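Local coordinates for protein enoyl-CoA hydratase (Geobacillus kaustophilus, PDB 2PPY) that probably catalyses the reversible hydration of 2-enoyl-CoA thioesters during fatty acid beta-oxidation, as a member of the enoyl-CoA hydratase/isomerase (crotonase) family, at residues Lys8-Val13 and Tyr37-Ala42; Ala20-His25 and Val56-Asp61; Asn27-Tyr32 and Phe66-Asp71; Glu109-Gly114 and Ala132-Leu137. All blocks are in the same frame, centred on the assembly; numbering follows the deposited sequence.

Contact 1 of 4, residues Lys8-Val13 and Tyr37-Ala42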
loop_
_atom_site.group_PDB
_atom_site.type_symbol
_atom_site.label_atom_id
_atom_site.label_comp_id
_atom_site.label_asym_id
_atom_site.label_seq_id
_atom_site.Cartn_x
_atom_site.Cartn_y
_atom_site.Cartn_z
ATOM N N LYS A 8 36.742 17.070 -6.861
ATOM C CA LYS A 8 36.691 16.340 -8.121
ATOM C C LYS A 8 36.459 17.409 -9.183
ATOM O O LYS A 8 36.681 18.589 -8.916
ATOM C CB LYS A 8 35.554 15.313 -8.122
ATOM C CG LYS A 8 35.866 14.056 -7.317
ATOM C CD LYS A 8 34.825 12.969 -7.539
ATOM C CE LYS A 8 35.245 11.662 -6.879
ATOM N NZ LYS A 8 34.276 10.558 -7.135
ATOM N N GLN A 9 36.014 17.023 -10.374
ATOM C CA GLN A 9 35.791 18.017 -11.420
ATOM C C GLN A 9 34.364 18.544 -11.505
ATOM O O GLN A 9 34.147 19.681 -11.922
ATOM C CB GLN A 9 36.213 17.468 -12.786
ATOM C CG GLN A 9 35.726 16.067 -13.095
ATOM C CD GLN A 9 35.981 15.683 -14.542
ATOM O OE1 GLN A 9 36.893 16.208 -15.183
ATOM N NE2 GLN A 9 35.182 14.756 -15.061
ATOM N N TYR A 10 33.395 17.727 -11.107
ATOM C CA TYR A 10 31.993 18.131 -11.163
ATOM C C TYR A 10 31.495 18.698 -9.841
ATOM O O TYR A 10 30.560 19.501 -9.812
ATOM C CB TYR A 10 31.115 16.941 -11.543
ATOM C CG TYR A 10 31.323 16.422 -12.944
ATOM C CD1 TYR A 10 30.698 17.025 -14.031
ATOM C CD2 TYR A 10 32.123 15.308 -13.180
ATOM C CE1 TYR A 10 30.860 16.528 -15.322
ATOM C CE2 TYR A 10 32.292 14.805 -14.464
ATOM C CZ TYR A 10 31.659 15.415 -15.530
ATOM O OH TYR A 10 31.817 14.909 -16.798
ATOM N N LEU A 11 32.115 18.281 -8.745
ATOM C CA LEU A 11 31.686 18.743 -7.437
ATOM C C LEU A 11 32.794 18.630 -6.403
ATOM O O LEU A 11 33.776 17.918 -6.607
ATOM C CB LEU A 11 30.458 17.929 -6.996
ATOM C CG LEU A 11 30.455 16.915 -5.837
ATOM C CD1 LEU A 11 29.183 16.081 -5.954
ATOM C CD2 LEU A 11 31.651 15.986 -5.873
ATOM N N THR A 12 32.617 19.333 -5.287
ATOM C CA THR A 12 33.576 19.312 -4.191
ATOM C C THR A 12 32.839 19.099 -2.871
ATOM O O THR A 12 31.777 19.680 -2.639
ATOM C CB THR A 12 34.367 20.637 -4.115
ATOM O OG1 THR A 12 35.159 20.787 -5.297
ATOM C CG2 THR A 12 35.279 20.652 -2.900
ATOM N N VAL A 13 33.402 18.259 -2.011
ATOM C CA VAL A 13 32.801 17.981 -0.714
ATOM C C VAL A 13 33.659 18.576 0.397
ATOM O O VAL A 13 34.863 18.334 0.457
ATOM C CB VAL A 13 32.660 16.456 -0.464
ATOM C CG1 VAL A 13 32.045 16.208 0.907
ATOM C CG2 VAL A 13 31.802 15.823 -1.544
ATOM N N TYR A 37 26.548 12.249 -11.779
ATOM C CA TYR A 37 25.808 11.422 -10.835
ATOM C C TYR A 37 26.654 10.321 -10.226
ATOM O O TYR A 37 26.412 9.907 -9.092
ATOM C CB TYR A 37 24.554 10.852 -11.496
ATOM C CG TYR A 37 23.309 11.615 -11.090
ATOM C CD1 TYR A 37 22.781 11.481 -9.805
ATOM C CD2 TYR A 37 22.697 12.515 -11.964
ATOM C CE1 TYR A 37 21.674 12.224 -9.396
ATOM C CE2 TYR A 37 21.587 13.266 -11.564
ATOM C CZ TYR A 37 21.082 13.113 -10.278
ATOM O OH TYR A 37 19.982 13.839 -9.876
ATOM N N LYS A 38 27.653 9.853 -10.967
ATOM C CA LYS A 38 28.533 8.820 -10.439
ATOM C C LYS A 38 29.331 9.436 -9.291
ATOM O O LYS A 38 29.596 8.776 -8.288
ATOM C CB LYS A 38 29.458 8.293 -11.543
ATOM C CG LYS A 38 28.702 7.509 -12.611
ATOM C CD LYS A 38 29.532 7.237 -13.854
ATOM C CE LYS A 38 30.715 6.339 -13.570
ATOM N NZ LYS A 38 31.467 6.053 -14.825
ATOM N N GLU A 39 29.682 10.713 -9.428
ATOM C CA GLU A 39 30.424 11.407 -8.380
ATOM C C GLU A 39 29.503 11.758 -7.212
ATOM O O GLU A 39 29.891 11.635 -6.051
ATOM C CB GLU A 39 31.068 12.689 -8.919
ATOM C CG GLU A 39 32.052 12.480 -10.066
ATOM C CD GLU A 39 32.986 13.665 -10.253
ATOM O OE1 GLU A 39 32.503 14.815 -10.238
ATOM O OE2 GLU A 39 34.206 13.450 -10.416
ATOM N N PHE A 40 28.285 12.196 -7.521
ATOM C CA PHE A 40 27.320 12.553 -6.483
ATOM C C PHE A 40 26.995 11.308 -5.652
ATOM O O PHE A 40 26.871 11.379 -4.425
ATOM C CB PHE A 40 26.037 13.114 -7.108
ATOM C CG PHE A 40 25.110 13.761 -6.113
ATOM C CD1 PHE A 40 25.521 14.869 -5.380
ATOM C CD2 PHE A 40 23.828 13.265 -5.906
ATOM C CE1 PHE A 40 24.668 15.477 -4.460
ATOM C CE2 PHE A 40 22.966 13.866 -4.986
ATOM C CZ PHE A 40 23.390 14.973 -4.260
ATOM N N ASN A 41 26.863 10.171 -6.332
ATOM C CA ASN A 41 26.583 8.901 -5.666
ATOM C C ASN A 41 27.730 8.533 -4.728
ATOM O O ASN A 41 27.508 8.074 -3.609
ATOM C CB ASN A 41 26.413 7.787 -6.701
ATOM C CG ASN A 41 26.137 6.444 -6.061
ATOM O OD1 ASN A 41 25.083 6.233 -5.462
ATOM N ND2 ASN A 41 27.089 5.531 -6.172
ATOM N N ALA A 42 28.961 8.729 -5.195
ATOM C CA ALA A 42 30.144 8.423 -4.389
ATOM C C ALA A 42 30.194 9.299 -3.141
ATOM O O ALA A 42 30.574 8.837 -2.065
ATOM C CB ALA A 42 31.409 8.621 -5.215
#
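Glu39 pushes its carboxylate from helix 34-48 into the bend of Lys8-Tyr10, and most of the contact forms round this one group. With CG anti to its own carbonyl carbon (chi1 -60°), the extended chain carries the carboxylate across to the loop, where it crosses the Gln9 and Tyr10 side chains at about a right angle. Tyr10 N gives Glu39 OE1 a bent hydrogen bond (3.2 Å, 137° at the hydrogen), but OE1 is too close to a neighbour in the model, so the bond itself is doubtful. The carboxylate stands almost perpendicular to the Tyr10 ring (89° between planes) and lies at the ring's edge.

On its other side, OE2 faces the aliphatic part of Lys8, whose extended, poorly ordered chain runs back along the acid from the opposite direction. The ammonium goes past the carboxylate: Lys8 NZ stays 4.4 Å from Glu39 OE2, too far for a salt bridge, and comes 4.0 Å from Ala42 CB, one turn further along the helix. Their opposite charges may still attract weakly.

Deeper in, Leu11 CD1 meets the edge of the Phe40 ring at CD1 (3.9 Å), and both side chains also touch Ile22 of strand 19-24. An apolar layer beneath a more polar edge is thus how helix 34-48 lies against the mixed beta-sheet, the layered alpha/beta packing of the crotonase fold.

Contact 2 of 4, residues Ala20-His25 and Val56-Asp61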
loop_
_atom_site.group_PDB
_atom_site.type_symbol
_atom_site.label_atom_id
_atom_site.label_comp_id
_atom_site.label_asym_id
_atom_site.label_seq_id
_atom_site.Cartn_x
_atom_site.Cartn_y
_atom_site.Cartn_z
ATOM N N ALA A 20 28.523 18.489 6.091
ATOM C CA ALA A 20 29.212 18.278 4.829
ATOM C C ALA A 20 28.504 19.124 3.792
ATOM O O ALA A 20 27.276 19.173 3.755
ATOM C CB ALA A 20 29.165 16.808 4.427
ATOM N N GLU A 21 29.275 19.814 2.962
ATOM C CA GLU A 21 28.683 20.639 1.926
ATOM C C GLU A 21 29.132 20.097 0.588
ATOM O O GLU A 21 30.325 19.951 0.335
ATOM C CB GLU A 21 29.126 22.099 2.048
ATOM C CG GLU A 21 28.903 22.728 3.405
ATOM C CD GLU A 21 29.032 24.242 3.364
ATOM O OE1 GLU A 21 29.781 24.753 2.506
ATOM O OE2 GLU A 21 28.393 24.923 4.195
ATOM N N ILE A 22 28.165 19.779 -0.262
ATOM C CA ILE A 22 28.471 19.272 -1.585
ATOM C C ILE A 22 28.269 20.440 -2.539
ATOM O O ILE A 22 27.133 20.830 -2.826
ATOM C CB ILE A 22 27.528 18.115 -1.977
ATOM C CG1 ILE A 22 27.585 17.008 -0.917
ATOM C CG2 ILE A 22 27.932 17.564 -3.336
ATOM C CD1 ILE A 22 26.645 15.832 -1.184
ATOM N N HIS A 23 29.373 21.018 -3.003
ATOM C CA HIS A 23 29.297 22.143 -3.922
ATOM C C HIS A 23 29.308 21.651 -5.355
ATOM O O HIS A 23 30.161 20.855 -5.739
ATOM C CB HIS A 23 30.465 23.104 -3.695
ATOM C CG HIS A 23 30.364 23.886 -2.425
ATOM N ND1 HIS A 23 30.185 25.254 -2.403
ATOM C CD2 HIS A 23 30.410 23.493 -1.129
ATOM C CE1 HIS A 23 30.128 25.668 -1.150
ATOM N NE2 HIS A 23 30.263 24.620 -0.358
ATOM N N LEU A 24 28.352 22.129 -6.141
ATOM C CA LEU A 24 28.248 21.740 -7.535
ATOM C C LEU A 24 28.902 22.789 -8.438
ATOM O O LEU A 24 28.590 23.975 -8.350
ATOM C CB LEU A 24 26.775 21.578 -7.919
ATOM C CG LEU A 24 25.911 20.703 -6.997
ATOM C CD1 LEU A 24 24.478 20.670 -7.520
ATOM C CD2 LEU A 24 26.479 19.298 -6.927
ATOM N N HIS A 25 29.817 22.345 -9.291
ATOM C CA HIS A 25 30.503 23.227 -10.230
ATOM C C HIS A 25 30.747 22.454 -11.522
ATOM O O HIS A 25 31.868 22.061 -11.821
ATOM C CB HIS A 25 31.838 23.734 -9.649
ATOM C CG HIS A 25 32.707 22.652 -9.080
ATOM N ND1 HIS A 25 32.908 22.501 -7.725
ATOM C CD2 HIS A 25 33.437 21.682 -9.680
ATOM C CE1 HIS A 25 33.726 21.484 -7.515
ATOM N NE2 HIS A 25 34.060 20.970 -8.685
ATOM N N VAL A 56 23.907 17.361 5.676
ATOM C CA VAL A 56 24.510 17.593 4.373
ATOM C C VAL A 56 23.796 18.733 3.664
ATOM O O VAL A 56 22.571 18.727 3.535
ATOM C CB VAL A 56 24.440 16.346 3.474
ATOM C CG1 VAL A 56 25.047 16.664 2.108
ATOM C CG2 VAL A 56 25.174 15.183 4.129
ATOM N N ILE A 57 24.563 19.724 3.229
ATOM C CA ILE A 57 23.990 20.846 2.504
ATOM C C ILE A 57 24.448 20.752 1.056
ATOM O O ILE A 57 25.642 20.667 0.775
ATOM C CB ILE A 57 24.468 22.210 3.042
ATOM C CG1 ILE A 57 24.118 22.363 4.519
ATOM C CG2 ILE A 57 23.803 23.326 2.245
ATOM C CD1 ILE A 57 24.691 23.637 5.145
ATOM N N VAL A 58 23.503 20.760 0.132
ATOM C CA VAL A 58 23.870 20.708 -1.267
ATOM C C VAL A 58 23.688 22.117 -1.816
ATOM O O VAL A 58 22.600 22.682 -1.738
ATOM C CB VAL A 58 22.984 19.715 -2.041
ATOM C CG1 VAL A 58 23.413 19.658 -3.503
ATOM C CG2 VAL A 58 23.078 18.334 -1.396
HETATM N N MSE A 59 24.769 22.697 -2.329
HETATM C CA MSE A 59 24.708 24.038 -2.896
HETATM C C MSE A 59 25.466 24.134 -4.210
HETATM O O MSE A 59 26.172 23.207 -4.600
HETATM C CB MSE A 59 25.218 25.087 -1.895
HETATM C CG MSE A 59 26.376 24.662 -1.012
HETATM SE SE MSE A 59 26.993 26.124 0.131
HETATM C CE MSE A 59 25.871 25.872 1.677
ATOM N N SER A 60 25.299 25.257 -4.897
ATOM C CA SER A 60 25.937 25.479 -6.188
ATOM C C SER A 60 26.898 26.658 -6.162
ATOM O O SER A 60 26.627 27.673 -5.516
ATOM C CB SER A 60 24.862 25.726 -7.253
ATOM O OG SER A 60 25.430 26.097 -8.498
ATOM N N ASP A 61 28.018 26.520 -6.865
ATOM C CA ASP A 61 29.006 27.591 -6.934
ATOM C C ASP A 61 28.827 28.368 -8.230
ATOM O O ASP A 61 29.613 29.260 -8.538
ATOM C CB ASP A 61 30.434 27.038 -6.879
ATOM C CG ASP A 61 30.749 26.353 -5.565
ATOM O OD1 ASP A 61 30.278 26.829 -4.508
ATOM O OD2 ASP A 61 31.486 25.345 -5.589
#
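The His23 imidazole lies alongside Met59, modelled as selenomethionine, both pointing to the same face of the sheet. Met59 CG sits over the centre of the ring, 3.9 Å from its centroid, a CH-pi contact, while SE approaches obliquely. With CG between backbone N and carbonyl carbon (chi1 36°), the Met59 chain passes over the histidine.

The ring's rotation is fixed by two carboxylate oxygens near its plane. His23 ND1 gives an almost straight hydrogen bond to the syn side of Asp61 OD1 (2.6 Å, 170°), with ring and carboxylate nearly coplanar. His23 NE2 donates to the anti side of Glu21 OE1 (2.9 Å). With a carboxylate oxygen at each nitrogen, the imidazole is probably doubly protonated and positively charged; Arg194 also binds Asp61, and Arg198 binds Glu21.

The other face is mostly apolar, though Ser60 OG there is bonded to Phe65 O: Ile22 CD1 reaches Val56 CG1 at 3.8 Å, and Phe40 of helix 34-48 covers Ile22. Between the faces runs a backbone ladder, from Ile57 N to Ala20 O (2.8 Å) through to Asp61 N to Leu24 O (3.0 Å). Parallel neighbours joined through helix 34-48, the strands form a beta-alpha-beta crossover of the crotonase fold.

Contact 3 of 4, residues Asn27-Tyr32 and Phe66-Asp71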
loop_
_atom_site.group_PDB
_atom_site.type_symbol
_atom_site.label_atom_id
_atom_site.label_comp_id
_atom_site.label_asym_id
_atom_site.label_seq_id
_atom_site.Cartn_x
_atom_site.Cartn_y
_atom_site.Cartn_z
ATOM N N ASN A 27 29.177 23.425 -14.861
ATOM C CA ASN A 27 29.249 24.330 -15.998
ATOM C C ASN A 27 28.329 25.523 -15.784
ATOM O O ASN A 27 27.751 25.690 -14.712
ATOM C CB ASN A 27 28.883 23.597 -17.306
ATOM C CG ASN A 27 27.551 22.874 -17.231
ATOM O OD1 ASN A 27 26.596 23.376 -16.643
ATOM N ND2 ASN A 27 27.474 21.696 -17.854
ATOM N N LYS A 28 28.211 26.340 -16.824
ATOM C CA LYS A 28 27.404 27.550 -16.773
ATOM C C LYS A 28 26.039 27.397 -16.108
ATOM O O LYS A 28 25.586 28.301 -15.398
ATOM C CB LYS A 28 27.202 28.080 -18.198
ATOM C CG LYS A 28 26.612 27.012 -19.131
ATOM C CD LYS A 28 26.513 27.452 -20.600
ATOM C CE LYS A 28 27.303 28.710 -20.911
ATOM N NZ LYS A 28 27.225 29.023 -22.378
ATOM N N SER A 29 25.378 26.263 -16.333
ATOM C CA SER A 29 24.048 26.037 -15.755
ATOM C C SER A 29 23.972 24.730 -14.966
ATOM O O SER A 29 22.891 24.260 -14.622
ATOM C CB SER A 29 22.983 26.027 -16.862
ATOM O OG SER A 29 23.242 25.027 -17.817
ATOM N N ASN A 30 25.138 24.171 -14.651
ATOM C CA ASN A 30 25.227 22.911 -13.932
ATOM C C ASN A 30 24.396 21.810 -14.582
ATOM O O ASN A 30 23.744 21.026 -13.884
ATOM C CB ASN A 30 24.815 23.068 -12.462
ATOM C CG ASN A 30 25.949 23.573 -11.590
ATOM O OD1 ASN A 30 27.102 23.180 -11.764
ATOM N ND2 ASN A 30 25.625 24.432 -10.633
ATOM N N SER A 31 24.400 21.761 -15.914
ATOM C CA SER A 31 23.687 20.708 -16.640
ATOM C C SER A 31 24.557 19.469 -16.491
ATOM O O SER A 31 25.713 19.462 -16.911
ATOM C CB SER A 31 23.541 21.076 -18.114
ATOM O OG SER A 31 22.630 22.146 -18.264
ATOM N N TYR A 32 23.998 18.419 -15.901
ATOM C CA TYR A 32 24.762 17.203 -15.631
ATOM C C TYR A 32 24.695 16.072 -16.644
ATOM O O TYR A 32 23.861 16.069 -17.550
ATOM C CB TYR A 32 24.352 16.649 -14.266
ATOM C CG TYR A 32 22.890 16.265 -14.189
ATOM C CD1 TYR A 32 21.941 17.134 -13.646
ATOM C CD2 TYR A 32 22.450 15.036 -14.682
ATOM C CE1 TYR A 32 20.585 16.781 -13.597
ATOM C CE2 TYR A 32 21.101 14.678 -14.640
ATOM C CZ TYR A 32 20.177 15.553 -14.097
ATOM O OH TYR A 32 18.851 15.198 -14.074
ATOM N N PHE A 66 21.301 26.705 -9.776
ATOM C CA PHE A 66 21.563 25.679 -8.780
ATOM C C PHE A 66 21.891 24.569 -9.774
ATOM O O PHE A 66 22.957 23.960 -9.725
ATOM C CB PHE A 66 20.301 25.316 -7.995
ATOM C CG PHE A 66 20.445 24.064 -7.174
ATOM C CD1 PHE A 66 21.261 24.043 -6.052
ATOM C CD2 PHE A 66 19.798 22.892 -7.552
ATOM C CE1 PHE A 66 21.434 22.877 -5.317
ATOM C CE2 PHE A 66 19.963 21.719 -6.825
ATOM C CZ PHE A 66 20.786 21.712 -5.703
ATOM N N SER A 67 20.958 24.359 -10.704
ATOM C CA SER A 67 21.091 23.368 -11.769
ATOM C C SER A 67 19.885 23.414 -12.702
ATOM O O SER A 67 18.737 23.501 -12.251
ATOM C CB SER A 67 21.228 21.957 -11.193
ATOM O OG SER A 67 21.238 20.996 -12.234
ATOM N N ALA A 68 20.146 23.357 -14.005
ATOM C CA ALA A 68 19.072 23.382 -14.992
ATOM C C ALA A 68 18.703 21.974 -15.456
ATOM O O ALA A 68 18.033 21.808 -16.469
ATOM C CB ALA A 68 19.475 24.238 -16.189
ATOM N N GLY A 69 19.148 20.960 -14.720
ATOM C CA GLY A 69 18.820 19.595 -15.092
ATOM C C GLY A 69 19.853 18.874 -15.940
ATOM O O GLY A 69 21.037 19.207 -15.924
ATOM N N ALA A 70 19.400 17.879 -16.692
ATOM C CA ALA A 70 20.293 17.095 -17.537
ATOM C C ALA A 70 20.783 17.854 -18.766
ATOM O O ALA A 70 20.045 18.638 -19.364
ATOM C CB ALA A 70 19.599 15.804 -17.967
ATOM N N ASP A 71 22.038 17.610 -19.135
ATOM C CA ASP A 71 22.641 18.236 -20.307
ATOM C C ASP A 71 21.959 17.671 -21.555
ATOM O O ASP A 71 22.096 16.491 -21.859
ATOM C CB ASP A 71 24.140 17.924 -20.344
ATOM C CG ASP A 71 24.859 18.637 -21.474
ATOM O OD1 ASP A 71 24.475 18.445 -22.646
ATOM O OD2 ASP A 71 25.813 19.387 -21.186
#
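Ser67 OG is gripped from both segments: it donates to Asn30 O (3.0 Å), approaching from above the carbonyl plane, and accepts from Gly69 N (3.2 Å) to close an ST turn. Asn30 reaches back the other way, its ND2 giving a bent bond to Phe66 O (2.9 Å), also above the carbonyl plane, while its OD1 accepts from Ile26 N. Backbone bonds continue the seam, with Ala68 N to Ser29 O, Tyr32 N to Gly69 O, and Asp71 N to Tyr32 O (2.9 Å).

The Tyr32 ring is laid flat against the opposite chain. Its chi1 of 62° sets CG between the backbone N and the carbonyl carbon, and Ala70 CA then sits over the ring centre at 3.8 Å, a CH-pi contact. Asn27 stiffens the facing loop: its OD1 accepts from both Ser29 N and Ser31 N, the former an Asx turn, and its ND2 returns a bond to Ser31 O.

The two loops follow strands 19-24 and 55-60 and lead into helices 34-48 and 72-75. Asp71 caps the second helix through Phe74 N, Tyr32 meets Tyr37 of the first edge-to-face, and Phe66 and Ser67 are hydrogen-bonded to the backbone of strand 111-113.

Contact 4 of 4, residues Glu109-Gly114 and Ala132-Leu137; sequences EGHTVG and AGKIGL
His111 and Lys134 stand side by side, His111 on strand 111-113 and Lys134 just before strand 135-136, their side chains pointing the same way. Starting at the histidine CB, the nearest atom opposite is the backbone oxygen of Lys134, 4.1 Å off. CG, anti to the carbonyl carbon of His111 (chi1 -67°), comes no closer than 4.1 Å to Lys134 N, but the ring then leans across the gap and meets Lys134 N edge-on through His111 CD2, at 3.0 Å, a close contact and not a hydrogen bond. The same carbon lies 3.7 Å from Lys134 CG, and at the tip His111 NE2 is 3.8 Å from Lys134 N. Lys134 then carries its ammonium away, leaving NZ 5.5 Å from His111 NE2. The histidine ring also meets Phe65 edge-to-face.

Below this pair the backbones run parallel, bonded from Thr112 N to Lys134 O (2.9 Å, 168°), from Gly136 N to Thr112 O, and from Gly114 N to Gly136 O (2.9 Å). Thr112 OG1 turns back to donate to Gly110 O. Ile135 extends to the same face as Thr112, and both touch Leu117 and Met128; Leu137 CD2 packs against Gly114 O. Gly114 is at the N-cap of helix 115-121, which in crotonase relatives starts near the oxyanion hole; a similar role here is plausible.

The chemistry is therefore divided. A positive charge on His111, if present, would probably be disfavoured somewhat by the nearby lysine. Direction and register come from three main-chain bonds, whereas the side chains add chiefly van der Waals contact.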
loop_
_atom_site.group_PDB
_atom_site.type_symbol
_atom_site.label_atom_id
_atom_site.label_comp_id
_atom_site.label_asym_id
_atom_site.label_seq_id
_atom_site.Cartn_x
_atom_site.Cartn_y
_atom_site.Cartn_z
ATOM N N GLU A 109 20.106 28.830 -4.505
ATOM C CA GLU A 109 20.463 30.233 -4.689
ATOM C C GLU A 109 20.273 30.702 -6.124
ATOM O O GLU A 109 20.430 31.883 -6.421
ATOM C CB GLU A 109 21.912 30.468 -4.263
ATOM C CG GLU A 109 22.135 30.399 -2.765
ATOM C CD GLU A 109 23.601 30.490 -2.396
ATOM O OE1 GLU A 109 24.338 29.513 -2.643
ATOM O OE2 GLU A 109 24.019 31.542 -1.866
ATOM N N GLY A 110 19.935 29.774 -7.013
ATOM C CA GLY A 110 19.725 30.129 -8.406
ATOM C C GLY A 110 18.626 29.296 -9.034
ATOM O O GLY A 110 17.900 28.593 -8.337
ATOM N N HIS A 111 18.502 29.374 -10.355
ATOM C CA HIS A 111 17.485 28.616 -11.069
ATOM C C HIS A 111 17.562 27.142 -10.700
ATOM O O HIS A 111 18.636 26.535 -10.744
ATOM C CB HIS A 111 17.661 28.779 -12.582
ATOM C CG HIS A 111 17.395 30.168 -13.077
ATOM N ND1 HIS A 111 18.303 30.874 -13.837
ATOM C CD2 HIS A 111 16.323 30.979 -12.921
ATOM C CE1 HIS A 111 17.800 32.064 -14.126
ATOM N NE2 HIS A 111 16.603 32.150 -13.583
ATOM N N THR A 112 16.410 26.581 -10.339
ATOM C CA THR A 112 16.292 25.177 -9.949
ATOM C C THR A 112 15.184 24.562 -10.795
ATOM O O THR A 112 14.024 24.541 -10.388
ATOM C CB THR A 112 15.918 25.055 -8.451
ATOM O OG1 THR A 112 16.889 25.748 -7.661
ATOM C CG2 THR A 112 15.882 23.602 -8.019
ATOM N N VAL A 113 15.543 24.063 -11.973
ATOM C CA VAL A 113 14.556 23.496 -12.877
ATOM C C VAL A 113 14.894 22.108 -13.407
ATOM O O VAL A 113 16.052 21.686 -13.395
ATOM C CB VAL A 113 14.311 24.447 -14.076
ATOM C CG1 VAL A 113 13.758 25.778 -13.577
ATOM C CG2 VAL A 113 15.608 24.676 -14.837
ATOM N N GLY A 114 13.864 21.410 -13.880
ATOM C CA GLY A 114 14.038 20.067 -14.408
ATOM C C GLY A 114 14.818 19.197 -13.444
ATOM O O GLY A 114 14.547 19.189 -12.244
ATOM N N ALA A 132 16.435 33.955 -6.102
ATOM C CA ALA A 132 17.025 32.761 -6.705
ATOM C C ALA A 132 16.610 32.492 -8.147
ATOM O O ALA A 132 17.286 31.753 -8.858
ATOM C CB ALA A 132 16.713 31.535 -5.842
ATOM N N GLY A 133 15.498 33.070 -8.580
ATOM C CA GLY A 133 15.070 32.858 -9.952
ATOM C C GLY A 133 13.842 31.996 -10.156
ATOM O O GLY A 133 12.818 32.192 -9.498
ATOM N N LYS A 134 13.955 31.035 -11.071
ATOM C CA LYS A 134 12.854 30.133 -11.427
ATOM C C LYS A 134 12.983 28.735 -10.841
ATOM O O LYS A 134 14.083 28.199 -10.696
ATOM C CB LYS A 134 12.763 29.977 -12.947
ATOM C CG LYS A 134 12.757 31.258 -13.762
ATOM C CD LYS A 134 12.812 30.908 -15.248
ATOM C CE LYS A 134 12.837 32.139 -16.138
ATOM N NZ LYS A 134 12.892 31.764 -17.582
ATOM N N ILE A 135 11.842 28.136 -10.525
ATOM C CA ILE A 135 11.819 26.780 -9.996
ATOM C C ILE A 135 10.620 26.064 -10.618
ATOM O O ILE A 135 9.501 26.579 -10.603
ATOM C CB ILE A 135 11.737 26.783 -8.442
ATOM C CG1 ILE A 135 11.679 25.347 -7.916
ATOM C CG2 ILE A 135 10.539 27.598 -7.978
ATOM C CD1 ILE A 135 11.938 25.241 -6.428
ATOM N N GLY A 136 10.872 24.891 -11.195
ATOM C CA GLY A 136 9.815 24.121 -11.832
ATOM C C GLY A 136 10.340 22.963 -12.667
ATOM O O GLY A 136 11.533 22.656 -12.641
ATOM N N LEU A 137 9.444 22.321 -13.412
ATOM C CA LEU A 137 9.796 21.179 -14.250
ATOM C C LEU A 137 9.322 21.412 -15.691
ATOM O O LEU A 137 8.199 21.058 -16.051
ATOM C CB LEU A 137 9.144 19.916 -13.684
ATOM C CG LEU A 137 9.493 19.507 -12.245
ATOM C CD1 LEU A 137 8.591 18.364 -11.807
ATOM C CD2 LEU A 137 10.952 19.097 -12.150
#

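In the fold
The four contacts step across the molecule. Contacts 1 and 2, with centres about 10 Å apart, share the seven-stranded sheet, where strands 11-16 and 19-24 are hydrogen-bonded neighbours, and helix 34-48 covers both. Contact 3 has its centre about 14 Å from each, at the loops that follow strands 19-24 and 55-60; its segments alternate along the chain with those of contacts 1 and 2, so they interlock. Contact 4 opens only after they close. Its centre lies about 11 Å from that of contact 3, joined by probable hydrogen bonds from Phe66 N and Ser67 N to His111 O, and about 21 Å from that of contact 1. Early and later chain are thereby tied into one crotonase-like body.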